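Side-chain contacts in pirin-like protein (Geobacillus kaustophilus, PDB 2P17), which is of unknown function but, as a two-cupin member of the pirin family, binds one iron ion per subunit: residues I7-T12 against Q34-F39; Q14-T17 against R23-S26; V149-S154 against T161-P166; S81-G84 against V88-M91. All coordinates share one frame; numbering follows the deposited sequence.

Contact 1. Residues I7-T12 against Q34-F39; sequences IRRVKT and QEYDPF
R8 and R9, neighbours on strand 3-19, converge on E35 of the short helix 33-36 in a salt-bridge network, one of the places where the long N-terminal strand of this pirin is tied to the rest of the fold. The ionic part centres on a single oxygen, E35 OE2. E35 CG lies anti to the backbone N (chi1 -171°) and the chain runs on extended, which carries the carboxylate out to both arginines. R8 meets it head-on and end-on, R8 NH1 at 2.9 Å and R8 NH2 at 3.0 Å from E35 OE2. Both planar groups are steeply turned, 67° apart: NH2 uses the anti lone pair of OE2, while NH1 comes from above the carboxylate plane. R9 NH2 approaches the same E35 OE2 on the syn side but well out of the carboxylate plane, at 2.8 Å, in a nearly straight bond (167°). Three N-H groups grip one oxygen, and the two positive charges would probably favour the ionised carboxylate; E35 OE1 is held by N32. A hydrogen bond to an uncharged partner extends the network to Y36, whose hydroxyl also bonds E29. R9 NH2 gives a bent bond to Y36 OH, 2.9 Å away, arriving at the edge of the ring. R9 also makes a cation-pi contact with F215. Water 1 bridges R9 to Y36, accepting from R9 NH1 (2.9 Å) and donating to Y36 OH (3.1 Å).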
loop_
_atom_site.group_PDB
_atom_site.type_symbol
_atom_site.label_atom_id
_atom_site.label_comp_id
_atom_site.label_asym_id
_atom_site.label_seq_id
_atom_site.Cartn_x
_atom_site.Cartn_y
_atom_site.Cartn_z
ATOM N N ILE A 7 4.683 -7.738 -15.534
ATOM C CA ILE A 7 4.497 -8.410 -14.264
ATOM C C ILE A 7 5.531 -9.524 -14.149
ATOM O O ILE A 7 5.504 -10.501 -14.916
ATOM C CB ILE A 7 3.056 -8.964 -14.101
ATOM C CG1 ILE A 7 2.015 -7.829 -14.221
ATOM C CG2 ILE A 7 2.930 -9.739 -12.773
ATOM C CD1 ILE A 7 2.298 -6.597 -13.337
ATOM N N ARG A 8 6.456 -9.365 -13.210
ATOM C CA ARG A 8 7.567 -10.309 -13.083
ATOM C C ARG A 8 7.250 -11.493 -12.173
ATOM O O ARG A 8 7.943 -12.517 -12.221
ATOM C CB ARG A 8 8.840 -9.605 -12.626
ATOM C CG ARG A 8 8.742 -8.966 -11.259
ATOM C CD ARG A 8 10.061 -8.336 -10.807
ATOM N NE ARG A 8 9.887 -7.784 -9.472
ATOM C CZ ARG A 8 10.049 -8.474 -8.348
ATOM N NH1 ARG A 8 10.447 -9.740 -8.401
ATOM N NH2 ARG A 8 9.831 -7.898 -7.173
ATOM N N ARG A 9 6.206 -11.362 -11.356
ATOM C CA ARG A 9 5.814 -12.430 -10.446
ATOM C C ARG A 9 4.395 -12.225 -9.952
ATOM O O ARG A 9 3.974 -11.087 -9.728
ATOM C CB ARG A 9 6.777 -12.487 -9.257
ATOM C CG ARG A 9 6.481 -13.598 -8.268
ATOM C CD ARG A 9 7.679 -13.927 -7.398
ATOM N NE ARG A 9 8.090 -12.806 -6.555
ATOM C CZ ARG A 9 7.528 -12.479 -5.394
ATOM N NH1 ARG A 9 6.489 -13.157 -4.910
ATOM N NH2 ARG A 9 8.006 -11.453 -4.705
ATOM N N VAL A 10 3.655 -13.320 -9.784
ATOM C CA VAL A 10 2.288 -13.270 -9.270
ATOM C C VAL A 10 2.189 -14.091 -7.984
ATOM O O VAL A 10 2.313 -15.322 -8.020
ATOM C CB VAL A 10 1.257 -13.818 -10.291
ATOM C CG1 VAL A 10 -0.161 -13.769 -9.713
ATOM C CG2 VAL A 10 1.356 -13.076 -11.624
ATOM N N LYS A 11 1.971 -13.417 -6.856
ATOM C CA LYS A 11 1.859 -14.089 -5.556
ATOM C C LYS A 11 0.403 -14.230 -5.126
ATOM O O LYS A 11 -0.347 -13.253 -5.152
ATOM C CB LYS A 11 2.650 -13.306 -4.488
ATOM C CG LYS A 11 2.316 -13.647 -3.038
ATOM C CD LYS A 11 2.940 -14.953 -2.590
ATOM C CE LYS A 11 2.688 -15.190 -1.103
ATOM N NZ LYS A 11 3.160 -16.548 -0.654
ATOM N N THR A 12 0.014 -15.433 -4.699
ATOM C CA THR A 12 -1.322 -15.671 -4.193
ATOM C C THR A 12 -1.223 -15.736 -2.677
ATOM O O THR A 12 -0.530 -16.608 -2.142
ATOM C CB THR A 12 -1.906 -16.985 -4.758
ATOM O OG1 THR A 12 -1.919 -16.912 -6.190
ATOM C CG2 THR A 12 -3.329 -17.188 -4.259
ATOM N N GLN A 34 15.983 -6.738 -0.079
ATOM C CA GLN A 34 16.729 -6.544 -1.313
ATOM C C GLN A 34 15.838 -6.598 -2.536
ATOM O O GLN A 34 16.128 -5.960 -3.537
ATOM C CB GLN A 34 17.898 -7.538 -1.431
ATOM C CG GLN A 34 17.524 -9.009 -1.595
ATOM C CD GLN A 34 17.429 -9.753 -0.275
ATOM O OE1 GLN A 34 17.130 -9.175 0.774
ATOM N NE2 GLN A 34 17.695 -11.051 -0.321
ATOM N N GLU A 35 14.742 -7.355 -2.453
ATOM C CA GLU A 35 13.798 -7.409 -3.558
ATOM C C GLU A 35 12.778 -6.278 -3.524
ATOM O O GLU A 35 12.340 -5.819 -4.581
ATOM C CB GLU A 35 13.062 -8.760 -3.600
ATOM C CG GLU A 35 12.219 -8.960 -4.855
ATOM C CD GLU A 35 11.442 -10.264 -4.860
ATOM O OE1 GLU A 35 11.879 -11.232 -4.202
ATOM O OE2 GLU A 35 10.396 -10.310 -5.544
ATOM N N TYR A 36 12.380 -5.864 -2.320
ATOM C CA TYR A 36 11.198 -5.003 -2.177
ATOM C C TYR A 36 11.468 -3.537 -1.884
ATOM O O TYR A 36 10.535 -2.735 -1.903
ATOM C CB TYR A 36 10.284 -5.561 -1.092
ATOM C CG TYR A 36 9.784 -6.971 -1.334
ATOM C CD1 TYR A 36 9.328 -7.383 -2.593
ATOM C CD2 TYR A 36 9.712 -7.867 -0.282
ATOM C CE1 TYR A 36 8.852 -8.680 -2.790
ATOM C CE2 TYR A 36 9.219 -9.161 -0.470
ATOM C CZ TYR A 36 8.796 -9.551 -1.720
ATOM O OH TYR A 36 8.297 -10.842 -1.904
ATOM N N ASP A 37 12.737 -3.210 -1.648
ATOM C CA ASP A 37 13.233 -1.856 -1.352
ATOM C C ASP A 37 12.443 -0.829 -2.170
ATOM O O ASP A 37 12.473 -0.884 -3.399
ATOM C CB ASP A 37 14.728 -1.837 -1.730
ATOM C CG ASP A 37 15.458 -0.580 -1.295
ATOM O OD1 ASP A 37 14.874 0.256 -0.578
ATOM O OD2 ASP A 37 16.640 -0.435 -1.705
ATOM N N PRO A 38 11.797 0.160 -1.515
ATOM C CA PRO A 38 11.893 0.568 -0.114
ATOM C C PRO A 38 10.929 -0.107 0.860
ATOM O O PRO A 38 10.872 0.284 2.033
ATOM C CB PRO A 38 11.552 2.065 -0.184
ATOM C CG PRO A 38 10.489 2.134 -1.297
ATOM C CD PRO A 38 10.901 1.051 -2.287
ATOM N N PHE A 39 10.157 -1.086 0.396
ATOM C CA PHE A 39 9.173 -1.739 1.269
ATOM C C PHE A 39 9.805 -2.879 2.048
ATOM O O PHE A 39 10.707 -3.550 1.544
ATOM C CB PHE A 39 7.969 -2.196 0.447
ATOM C CG PHE A 39 7.406 -1.101 -0.395
ATOM C CD1 PHE A 39 6.873 0.032 0.202
ATOM C CD2 PHE A 39 7.466 -1.156 -1.775
ATOM C CE1 PHE A 39 6.369 1.089 -0.562
ATOM C CE2 PHE A 39 6.954 -0.111 -2.539
ATOM C CZ PHE A 39 6.405 1.011 -1.928
HETATM O O HOH W 1 5.535 -12.292 -2.314
#

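Contact 2. Residues Q14-T17 against R23-S26; sequences QMTT and RSGS
Antiparallel strand pairing in a surface beta hairpin joins M15, T16 and T17 of strand 3-19 to R23 and S24 of strand 22-26. T16 and S24 form the hydrogen-bonded pair, with T16 N to S24 O at 2.8 Å and S24 N to T16 O at 2.9 Å; T17 and R23 are the non-hydrogen-bonded pair beside it. Toward Q14 direct bonding gives way to solvent: water 2 links Q14 N to S26 O, and water 3 links Q14 O to S26 N. T16 and S24 share one face, where S24 OG has its partner in N18. M15, T17 and R23 share the other, and there R23 does most of the side-chain work. Its chain bends at chi3 (77°), laying the guanidinium back across the partner strand. R23 NH2 comes within 3.6 Å of M15 CB, and R23 NH1 lies 3.7 Å from M15 SE (the residue is deposited as selenomethionine). The M15 side chain crosses R23 at about a right angle and rests also on E44 and I46 of strand 39-47, its CE 3.8 Å from S24 C. At the hairpin's turn side, R23 NE donates to T17 OG1 at 3.2 Å (152°), with the hydroxyl oxygen close to the guanidinium plane.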
loop_
_atom_site.group_PDB
_atom_site.type_symbol
_atom_site.label_atom_id
_atom_site.label_comp_id
_atom_site.label_asym_id
_atom_site.label_seq_id
_atom_site.Cartn_x
_atom_site.Cartn_y
_atom_site.Cartn_z
ATOM N N GLN A 14 -1.764 -16.632 1.007
ATOM C CA GLN A 14 -2.267 -17.786 1.756
ATOM C C GLN A 14 -2.487 -17.349 3.202
ATOM O O GLN A 14 -1.523 -17.124 3.943
ATOM C CB GLN A 14 -1.265 -18.956 1.728
ATOM C CG GLN A 14 -0.816 -19.410 0.338
ATOM C CD GLN A 14 0.157 -20.583 0.378
ATOM O OE1 GLN A 14 -0.176 -21.676 0.853
ATOM N NE2 GLN A 14 1.359 -20.367 -0.141
HETATM N N MSE A 15 -3.745 -17.217 3.591
HETATM C CA MSE A 15 -4.076 -16.772 4.942
HETATM C C MSE A 15 -4.033 -17.913 5.937
HETATM O O MSE A 15 -4.318 -19.063 5.592
HETATM C CB MSE A 15 -5.438 -16.087 4.966
HETATM C CG MSE A 15 -5.479 -14.895 4.046
HETATM SE SE MSE A 15 -6.948 -13.730 4.433
HETATM C CE MSE A 15 -6.276 -12.927 6.071
ATOM N N THR A 16 -3.669 -17.576 7.170
ATOM C CA THR A 16 -3.612 -18.543 8.257
ATOM C C THR A 16 -4.365 -17.992 9.455
ATOM O O THR A 16 -4.465 -16.781 9.629
ATOM C CB THR A 16 -2.148 -18.879 8.664
ATOM O OG1 THR A 16 -2.147 -19.941 9.627
ATOM C CG2 THR A 16 -1.431 -17.669 9.248
ATOM N N THR A 17 -4.883 -18.885 10.289
ATOM C CA THR A 17 -5.563 -18.475 11.504
ATOM C C THR A 17 -4.579 -18.407 12.671
ATOM O O THR A 17 -3.991 -19.425 13.070
ATOM C CB THR A 17 -6.768 -19.382 11.789
ATOM O OG1 THR A 17 -7.687 -19.277 10.689
ATOM C CG2 THR A 17 -7.470 -18.967 13.068
ATOM N N ARG A 23 -6.864 -13.552 11.892
ATOM C CA ARG A 23 -6.347 -14.270 10.732
ATOM C C ARG A 23 -5.393 -13.332 10.003
ATOM O O ARG A 23 -5.584 -12.116 10.012
ATOM C CB ARG A 23 -7.478 -14.682 9.788
ATOM C CG ARG A 23 -8.472 -15.653 10.397
ATOM C CD ARG A 23 -9.450 -16.178 9.356
ATOM N NE ARG A 23 -8.841 -17.202 8.507
ATOM C CZ ARG A 23 -8.610 -17.077 7.199
ATOM N NH1 ARG A 23 -8.955 -15.972 6.551
ATOM N NH2 ARG A 23 -8.050 -18.078 6.532
ATOM N N SER A 24 -4.369 -13.889 9.371
ATOM C CA SER A 24 -3.410 -13.032 8.672
ATOM C C SER A 24 -2.806 -13.674 7.440
ATOM O O SER A 24 -2.807 -14.898 7.305
ATOM C CB SER A 24 -2.290 -12.558 9.609
ATOM O OG SER A 24 -1.536 -13.660 10.080
ATOM N N GLY A 25 -2.278 -12.828 6.556
ATOM C CA GLY A 25 -1.605 -13.330 5.345
ATOM C C GLY A 25 -0.428 -12.461 4.989
ATOM O O GLY A 25 -0.504 -11.244 5.123
ATOM N N SER A 26 0.665 -13.089 4.563
ATOM C CA SER A 26 1.852 -12.356 4.122
ATOM C C SER A 26 1.750 -12.054 2.635
ATOM O O SER A 26 1.598 -12.967 1.815
ATOM C CB SER A 26 3.146 -13.122 4.433
ATOM O OG SER A 26 3.614 -12.785 5.733
HETATM O O HOH W 2 0.845 -15.641 1.756
HETATM O O HOH W 3 0.742 -15.978 4.666
#

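Contact 3. Residues V149-S154 against T161-P166; sequences VFSGSS and TKNIVP
A classic beta bulge, F150 and S151 both facing M169, marks the corner where the chain leaves strand 145-149, and T161 and N163 of the loop before strand 167-174 fasten onto it. T161 OG1 donates to F150 O across 2.6 Å, tilted 30° from the carbonyl plane, while the F150 ring leads away from the loop. The second fastening is between side chains. S151 OG stands anti to its own backbone N (chi1 -172°), where N163 ND2 reaches it at 2.9 Å with the oxygen close to the amide plane, in a moderately bent bond (145°). This hydroxyl is also bonded to V167 O, so it links the loop amide to the start of the next strand. N163 ND2 also bonds K162 O at 3.1 Å, from above that carbonyl plane, and N163 OD1 accepts from V167 N. Bonds at both ends of the amide fix its rotation. Replacing N163 by a leucine would probably leave S151 OG and K162 O without this donor and V167 N without its side-chain acceptor, setting the loop free to shift against the bulge. A bridging water completes the seam, accepting from G152 N at 2.9 Å and donating to T161 O at 2.9 Å. G152 has positive phi, easily adopted by glycine, as the chain turns toward strand 153-154. Side-chain and water bonds here pin an irregular loop to a bulged corner of a beta sheet, in the cupin scaffold of a pirin.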
loop_
_atom_site.group_PDB
_atom_site.type_symbol
_atom_site.label_atom_id
_atom_site.label_comp_id
_atom_site.label_asym_id
_atom_site.label_seq_id
_atom_site.Cartn_x
_atom_site.Cartn_y
_atom_site.Cartn_z
ATOM N N VAL A 149 -5.500 8.940 -5.212
ATOM C CA VAL A 149 -4.083 9.042 -4.911
ATOM C C VAL A 149 -3.898 9.282 -3.412
ATOM O O VAL A 149 -4.231 10.349 -2.905
ATOM C CB VAL A 149 -3.396 10.164 -5.730
ATOM C CG1 VAL A 149 -1.884 10.115 -5.540
ATOM C CG2 VAL A 149 -3.761 10.041 -7.212
ATOM N N PHE A 150 -3.345 8.291 -2.714
ATOM C CA PHE A 150 -3.065 8.402 -1.282
ATOM C C PHE A 150 -1.673 8.933 -0.994
ATOM O O PHE A 150 -1.435 9.519 0.064
ATOM C CB PHE A 150 -3.275 7.062 -0.580
ATOM C CG PHE A 150 -4.721 6.734 -0.358
ATOM C CD1 PHE A 150 -5.385 7.260 0.737
ATOM C CD2 PHE A 150 -5.423 5.923 -1.252
ATOM C CE1 PHE A 150 -6.720 6.976 0.970
ATOM C CE2 PHE A 150 -6.779 5.630 -1.026
ATOM C CZ PHE A 150 -7.423 6.168 0.079
ATOM N N SER A 151 -0.762 8.726 -1.939
ATOM C CA SER A 151 0.605 9.239 -1.832
ATOM C C SER A 151 1.213 9.314 -3.212
ATOM O O SER A 151 0.890 8.505 -4.087
ATOM C CB SER A 151 1.451 8.330 -0.937
ATOM O OG SER A 151 2.717 8.922 -0.671
ATOM N N GLY A 152 2.096 10.292 -3.420
ATOM C CA GLY A 152 2.767 10.424 -4.705
ATOM C C GLY A 152 1.821 10.945 -5.757
ATOM O O GLY A 152 1.004 11.829 -5.486
ATOM N N SER A 153 1.941 10.414 -6.969
ATOM C CA SER A 153 1.165 10.982 -8.067
ATOM C C SER A 153 0.718 9.972 -9.096
ATOM O O SER A 153 1.287 8.887 -9.219
ATOM C CB SER A 153 1.975 12.059 -8.778
ATOM O OG SER A 153 3.087 11.466 -9.413
ATOM N N SER A 154 -0.306 10.362 -9.839
ATOM C CA SER A 154 -0.799 9.550 -10.931
ATOM C C SER A 154 -1.157 10.515 -12.050
ATOM O O SER A 154 -2.077 11.316 -11.907
ATOM C CB SER A 154 -2.009 8.746 -10.471
ATOM O OG SER A 154 -2.395 7.768 -11.431
ATOM N N THR A 161 0.070 14.201 0.841
ATOM C CA THR A 161 0.694 13.354 1.840
ATOM C C THR A 161 2.195 13.601 1.915
ATOM O O THR A 161 2.879 13.623 0.900
ATOM C CB THR A 161 0.428 11.896 1.464
ATOM O OG1 THR A 161 -0.981 11.720 1.306
ATOM C CG2 THR A 161 0.958 10.927 2.535
ATOM N N LYS A 162 2.694 13.818 3.128
ATOM C CA LYS A 162 4.125 14.037 3.331
ATOM C C LYS A 162 4.880 12.716 3.217
ATOM O O LYS A 162 4.466 11.689 3.782
ATOM C CB LYS A 162 4.384 14.680 4.691
ATOM C CG LYS A 162 3.651 15.998 4.915
ATOM C CD LYS A 162 3.809 16.452 6.356
ATOM C CE LYS A 162 3.336 17.880 6.548
ATOM N NZ LYS A 162 3.591 18.322 7.944
ATOM N N ASN A 163 5.961 12.735 2.449
ATOM C CA ASN A 163 6.793 11.561 2.251
ATOM C C ASN A 163 8.222 11.879 2.671
ATOM O O ASN A 163 8.691 13.013 2.515
ATOM C CB ASN A 163 6.836 11.136 0.773
ATOM C CG ASN A 163 5.606 10.321 0.303
ATOM O OD1 ASN A 163 5.548 9.947 -0.868
ATOM N ND2 ASN A 163 4.654 10.045 1.184
ATOM N N ILE A 164 8.903 10.853 3.168
ATOM C CA ILE A 164 10.350 10.869 3.275
ATOM C C ILE A 164 10.875 10.110 2.044
ATOM O O ILE A 164 11.358 10.733 1.099
ATOM C CB ILE A 164 10.806 10.307 4.642
ATOM C CG1 ILE A 164 10.402 11.297 5.751
ATOM C CG2 ILE A 164 12.306 10.088 4.668
ATOM C CD1 ILE A 164 10.407 10.736 7.135
ATOM N N VAL A 165 10.759 8.782 2.028
ATOM C CA VAL A 165 10.974 8.041 0.793
ATOM C C VAL A 165 9.779 8.342 -0.112
ATOM O O VAL A 165 8.632 8.141 0.298
ATOM C CB VAL A 165 11.064 6.505 1.035
ATOM C CG1 VAL A 165 10.951 5.728 -0.280
ATOM C CG2 VAL A 165 12.358 6.143 1.738
ATOM N N PRO A 166 10.029 8.825 -1.346
ATOM C CA PRO A 166 8.910 8.991 -2.276
ATOM C C PRO A 166 8.181 7.681 -2.526
ATOM O O PRO A 166 8.797 6.698 -2.945
ATOM C CB PRO A 166 9.586 9.486 -3.569
ATOM C CG PRO A 166 10.853 10.145 -3.098
ATOM C CD PRO A 166 11.304 9.263 -1.951
HETATM O O HOH W 4 2.384 12.736 -1.811
#

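Contact 4. Residues S81-G84 against V88-M91; sequences STLG and VQWM
Q89 CG sits between its backbone N and carbonyl carbon (chi1 63°), and the chain runs on extended, which places the amide beside S81 and L83; L83 CG, anti to its carbonyl carbon (chi1 -76°), brings both methyls up to strand 88-92. The two strands are not paired: their segments run at 136° with axes 8.1 Å apart, and side chains fill the interval, as between facing sheets of a cupin barrel. L83 divides its contact. CD1 lies alongside the Q89 side chain, the two crossing at a slant, with L83 CD1 3.7 Å from Q89 CG and equally far from Q89 CD. L83 CD2 rests on the V88 carbonyl, 3.4 Å from V88 O, a van der Waals touch. Beyond, the leucine also packs on V66 and N131. Substituting an alanine for L83 would probably open a gap beside the Q89 chain and over the V88 carbonyl, leaving the amide less firmly backed. S81 OG approaches Q89 OE1 to 4.1 Å, too far for a direct bond, but Y129 OH is hydrogen-bonded to both and so bridges the strands. At the other end of the amide, Q89 NE2 bonds E101 OE1 and T64 OG1. E101 is a predicted iron ligand, and the Q89 side chain stands about 9 Å from the bound iron. A buried amide with its oxygen and nitrogen both engaged, and apolar methyls against its stem, is consistent with a second-shell role in which Q89 would help hold E101, the predicted ligand, near the iron site.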
loop_
_atom_site.group_PDB
_atom_site.type_symbol
_atom_site.label_atom_id
_atom_site.label_comp_id
_atom_site.label_asym_id
_atom_site.label_seq_id
_atom_site.Cartn_x
_atom_site.Cartn_y
_atom_site.Cartn_z
ATOM N N SER A 81 -6.916 8.361 17.007
ATOM C CA SER A 81 -7.609 8.675 15.770
ATOM C C SER A 81 -8.452 7.468 15.360
ATOM O O SER A 81 -8.384 6.418 15.990
ATOM C CB SER A 81 -6.613 9.012 14.676
ATOM O OG SER A 81 -5.952 7.844 14.222
ATOM N N THR A 82 -9.262 7.639 14.322
ATOM C CA THR A 82 -10.061 6.538 13.786
ATOM C C THR A 82 -9.927 6.455 12.274
ATOM O O THR A 82 -9.591 7.442 11.612
ATOM C CB THR A 82 -11.558 6.668 14.145
ATOM O OG1 THR A 82 -12.057 7.926 13.686
ATOM C CG2 THR A 82 -11.790 6.530 15.659
ATOM N N LEU A 83 -10.169 5.258 11.754
ATOM C CA LEU A 83 -10.200 4.994 10.316
ATOM C C LEU A 83 -11.403 4.140 10.008
ATOM O O LEU A 83 -11.739 3.248 10.782
ATOM C CB LEU A 83 -8.956 4.229 9.843
ATOM C CG LEU A 83 -7.578 4.880 9.660
ATOM C CD1 LEU A 83 -6.628 3.897 9.021
ATOM C CD2 LEU A 83 -7.604 6.172 8.857
ATOM N N GLY A 84 -12.038 4.415 8.875
ATOM C CA GLY A 84 -13.119 3.560 8.386
ATOM C C GLY A 84 -12.773 2.920 7.053
ATOM O O GLY A 84 -11.642 3.070 6.559
ATOM N N VAL A 88 -6.863 5.528 4.967
ATOM C CA VAL A 88 -5.445 5.189 5.127
ATOM C C VAL A 88 -4.843 6.022 6.254
ATOM O O VAL A 88 -5.305 7.126 6.538
ATOM C CB VAL A 88 -4.687 5.407 3.777
ATOM C CG1 VAL A 88 -3.162 5.377 3.934
ATOM C CG2 VAL A 88 -5.132 4.361 2.738
ATOM N N GLN A 89 -3.859 5.463 6.945
ATOM C CA GLN A 89 -3.021 6.264 7.835
ATOM C C GLN A 89 -1.550 6.015 7.532
ATOM O O GLN A 89 -1.160 4.908 7.132
ATOM C CB GLN A 89 -3.334 6.001 9.313
ATOM C CG GLN A 89 -3.046 4.568 9.737
ATOM C CD GLN A 89 -3.634 4.186 11.099
ATOM O OE1 GLN A 89 -4.215 5.009 11.806
ATOM N NE2 GLN A 89 -3.473 2.916 11.464
ATOM N N TRP A 90 -0.746 7.046 7.744
ATOM C CA TRP A 90 0.675 7.019 7.438
ATOM C C TRP A 90 1.403 7.399 8.720
ATOM O O TRP A 90 1.315 8.545 9.171
ATOM C CB TRP A 90 0.967 8.037 6.337
ATOM C CG TRP A 90 2.196 7.767 5.531
ATOM C CD1 TRP A 90 3.509 7.941 5.918
ATOM C CD2 TRP A 90 2.230 7.283 4.188
ATOM N NE1 TRP A 90 4.351 7.596 4.880
ATOM C CE2 TRP A 90 3.591 7.179 3.812
ATOM C CE3 TRP A 90 1.236 6.916 3.259
ATOM C CZ2 TRP A 90 3.983 6.717 2.548
ATOM C CZ3 TRP A 90 1.622 6.456 2.007
ATOM C CH2 TRP A 90 2.987 6.360 1.662
HETATM N N MSE A 91 2.107 6.443 9.315
HETATM C CA MSE A 91 2.771 6.715 10.577
HETATM C C MSE A 91 4.272 6.629 10.389
HETATM O O MSE A 91 4.800 5.579 10.040
HETATM C CB MSE A 91 2.312 5.746 11.660
HETATM C CG MSE A 91 2.851 6.135 13.025
HETATM SE SE MSE A 91 2.546 4.824 14.426
HETATM C CE MSE A 91 1.045 3.854 13.664
#

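How the contacts relate
Along the chain, contact 1 encloses contact 2, and contact 4 and then contact 3 follow. Contacts 1 and 2 share strand 3-19, their centres 18 Å apart, and touch where K11 CE packs on S26 O at 3.8 Å. Contacts 3 and 4, centres 15 Å apart, meet more broadly: the W90 ring of strand 88-92 lies against S151, T161 and N163, and V88 against F150. Contact 1 also reaches contact 3 through P38 on V165. Contacts 2 and 3 lie on opposite sides of the chain's centre, with their centres 28 Å apart. Mostly local hairpin and loop contacts, with contact 1 the widest in sequence, are thus spread over the two-cupin pirin fold, while contact 4 borders the iron site.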